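Local coordinates for aromatic amino acid beta-eliminating lyase/threonine aldolase (PDB 3LWS), which belongs to the beta-eliminating lyase family, within the wider clan of pyridoxal-phosphate-dependent aminotransferase-like proteins, at residues Q260-E263 and Q264-L268. Numbering follows the deposited sequence.
Sequences QYYE and QAKQL
Gln260 meets Gln264 through the backbone: its carbonyl O accepts Gln264 N at 2.9 Å, while the CB and CG of Gln264 pass close beside the same oxygen. From there the Gln264 chain runs on extended, and its OE1 arrives at the edge of the Tyr261 ring, near the ring plane, 4.3 Å from CD1. Tyr261 gives its carbonyl to the N-H of Ala265, and its hydroxyl is hydrogen-bonded to Asp335. Next comes Tyr262, whose O receives the N-H of Lys266 in a nearly straight N-H...O bond (168°). With Tyr262 CG anti to its own backbone N (chi1 163°), the ring swings toward the next turn, where one face meets Lys266: Lys266 CE sits 3.8 Å from the Tyr262 ring centroid, displaced toward the rim, in a CH-pi contact. A bend at chi3 (-65°) turns the lysine so that Lys266 NZ also makes a weak hydrogen bond to Tyr262 OH at 3.2 Å. Glu263 lies alongside the lysine, and Glu263 OE2 forms a long salt bridge of 3.3 Å to Lys266 NZ. The ammonium is thus shared between a phenol and a carboxylate, each through a weak bond. Glu263 O in turn accepts Gln267 N. Tyr262 also packs on Pro184 and Tyr185 of helix 179-186. This is regular i to i+4 alpha-helical bonding in helix 258-273, with an i, i+3 Glu-Lys salt bridge and an i, i+4 Tyr-Lys pair.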
ATOM      1  N   GLN A 260      22.814  19.081  -9.659  1.00 22.04           N
ATOM      2  CA  GLN A 260      24.086  18.411  -9.765  1.00 24.22           C
ATOM      3  C   GLN A 260      23.917  17.072 -10.495  1.00 23.45           C
ATOM      4  O   GLN A 260      24.744  16.746 -11.352  1.00 21.66           O
ATOM      5  CB  GLN A 260      24.792  18.299  -8.414  1.00 25.29           C
ATOM      6  CG  GLN A 260      24.251  17.293  -7.424  1.00 34.62           C
ATOM      7  CD  GLN A 260      24.509  17.714  -5.974  1.00 41.53           C
ATOM      8  OE1 GLN A 260      24.032  18.761  -5.519  1.00 45.03           O
ATOM      9  NE2 GLN A 260      25.260  16.908  -5.253  1.00 35.89           N
ATOM     10  N   TYR A 261      22.825  16.349 -10.212  1.00 21.37           N
ATOM     11  CA  TYR A 261      22.568  15.036 -10.849  1.00 20.79           C
ATOM     12  C   TYR A 261      22.465  15.229 -12.353  1.00 19.81           C
ATOM     13  O   TYR A 261      23.002  14.427 -13.133  1.00 21.81           O
ATOM     14  CB  TYR A 261      21.281  14.349 -10.346  1.00 19.42           C
ATOM     15  CG  TYR A 261      21.204  13.961  -8.891  1.00 19.77           C
ATOM     16  CD1 TYR A 261      22.353  13.730  -8.118  1.00 18.64           C
ATOM     17  CD2 TYR A 261      19.956  13.811  -8.267  1.00 18.19           C
ATOM     18  CE1 TYR A 261      22.246  13.377  -6.763  1.00 20.18           C
ATOM     19  CE2 TYR A 261      19.853  13.441  -6.932  1.00 20.10           C
ATOM     20  CZ  TYR A 261      20.999  13.232  -6.183  1.00 18.76           C
ATOM     21  OH  TYR A 261      20.894  12.858  -4.870  1.00 19.22           O
ATOM     22  N   TYR A 262      21.815  16.308 -12.756  1.00 19.62           N
ATOM     23  CA  TYR A 262      21.664  16.675 -14.161  1.00 20.33           C
ATOM     24  C   TYR A 262      22.995  17.037 -14.840  1.00 22.05           C
ATOM     25  O   TYR A 262      23.277  16.600 -15.982  1.00 21.22           O
ATOM     26  CB  TYR A 262      20.659  17.841 -14.270  1.00 19.91           C
ATOM     27  CG  TYR A 262      20.635  18.638 -15.570  1.00 19.54           C
ATOM     28  CD1 TYR A 262      20.481  18.007 -16.811  1.00 19.87           C
ATOM     29  CD2 TYR A 262      20.669  20.036 -15.548  1.00 21.51           C
ATOM     30  CE1 TYR A 262      20.441  18.737 -17.990  1.00 20.27           C
ATOM     31  CE2 TYR A 262      20.608  20.787 -16.734  1.00 24.38           C
ATOM     32  CZ  TYR A 262      20.490  20.134 -17.939  1.00 26.05           C
ATOM     33  OH  TYR A 262      20.431  20.849 -19.098  1.00 27.10           O
ATOM     34  N   GLU A 263      23.814  17.848 -14.172  1.00 22.24           N
ATOM     35  CA  GLU A 263      25.107  18.220 -14.759  1.00 21.59           C
ATOM     36  C   GLU A 263      25.978  16.986 -14.916  1.00 21.09           C
ATOM     37  O   GLU A 263      26.679  16.841 -15.919  1.00 20.99           O
ATOM     38  CB  GLU A 263      25.811  19.272 -13.917  1.00 22.92           C
ATOM     39  CG  GLU A 263      25.213  20.665 -14.118  1.00 30.09           C
ATOM     40  CD  GLU A 263      25.298  21.166 -15.571  1.00 38.07           C
ATOM     41  OE1 GLU A 263      26.263  20.806 -16.284  1.00 41.42           O
ATOM     42  OE2 GLU A 263      24.389  21.912 -16.003  1.00 40.64           O
ATOM     43  N   GLN A 264      25.886  16.092 -13.935  1.00 20.29           N
ATOM     44  CA  GLN A 264      26.690  14.898 -13.892  1.00 20.41           C
ATOM     45  C   GLN A 264      26.292  13.896 -14.988  1.00 22.22           C
ATOM     46  O   GLN A 264      27.151  13.251 -15.602  1.00 22.01           O
ATOM     47  CB  GLN A 264      26.566  14.282 -12.504  1.00 21.84           C
ATOM     48  CG  GLN A 264      27.403  15.028 -11.429  1.00 22.86           C
ATOM     49  CD  GLN A 264      27.110  14.582 -10.010  1.00 27.33           C
ATOM     50  OE1 GLN A 264      26.301  13.691  -9.758  1.00 26.58           O
ATOM     51  NE2 GLN A 264      27.783  15.205  -9.066  1.00 26.97           N
ATOM     52  N   ALA A 265      24.980  13.794 -15.224  1.00 22.40           N
ATOM     53  CA  ALA A 265      24.416  12.974 -16.259  1.00 20.84           C
ATOM     54  C   ALA A 265      24.882  13.448 -17.606  1.00 20.31           C
ATOM     55  O   ALA A 265      25.217  12.655 -18.459  1.00 19.85           O
ATOM     56  CB  ALA A 265      22.873  13.012 -16.179  1.00 18.50           C
ATOM     57  N   LYS A 266      24.841  14.755 -17.824  1.00 22.19           N
ATOM     58  CA  LYS A 266      25.379  15.325 -19.061  1.00 21.83           C
ATOM     59  C   LYS A 266      26.856  14.991 -19.237  1.00 22.38           C
ATOM     60  O   LYS A 266      27.288  14.700 -20.357  1.00 23.58           O
ATOM     61  CB  LYS A 266      25.160  16.841 -19.130  1.00 22.65           C
ATOM     62  CG  LYS A 266      23.780  17.245 -19.579  1.00 21.25           C
ATOM     63  CD  LYS A 266      23.649  18.746 -19.881  1.00 26.05           C
ATOM     64  CE  LYS A 266      23.832  19.651 -18.659  1.00 27.26           C
ATOM     65  NZ  LYS A 266      23.610  21.067 -19.107  1.00 24.90           N
ATOM     66  N   GLN A 267      27.623  15.014 -18.154  1.00 23.88           N
ATOM     67  CA  GLN A 267      29.037  14.618 -18.214  1.00 27.23           C
ATOM     68  C   GLN A 267      29.209  13.138 -18.598  1.00 24.32           C
ATOM     69  O   GLN A 267      30.037  12.817 -19.451  1.00 23.08           O
ATOM     70  CB  GLN A 267      29.733  14.861 -16.878  1.00 26.93           C
ATOM     71  CG  GLN A 267      29.763  16.312 -16.430  1.00 39.65           C
ATOM     72  CD  GLN A 267      30.997  17.101 -16.878  1.00 50.18           C
ATOM     73  OE1 GLN A 267      31.703  16.730 -17.839  1.00 54.30           O
ATOM     74  NE2 GLN A 267      31.245  18.224 -16.185  1.00 41.52           N
ATOM     75  N   LEU A 268      28.435  12.257 -17.952  1.00 23.26           N
ATOM     76  CA  LEU A 268      28.498  10.819 -18.231  1.00 23.53           C
ATOM     77  C   LEU A 268      28.127  10.542 -19.699  1.00 22.19           C
ATOM     78  O   LEU A 268      28.780   9.760 -20.385  1.00 24.00           O
ATOM     79  CB  LEU A 268      27.575  10.031 -17.301  1.00 22.97           C
ATOM     80  CG  LEU A 268      28.009   9.898 -15.863  1.00 28.51           C
ATOM     81  CD1 LEU A 268      26.835   9.367 -15.007  1.00 22.46           C
ATOM     82  CD2 LEU A 268      29.250   9.004 -15.783  1.00 19.29           C
TER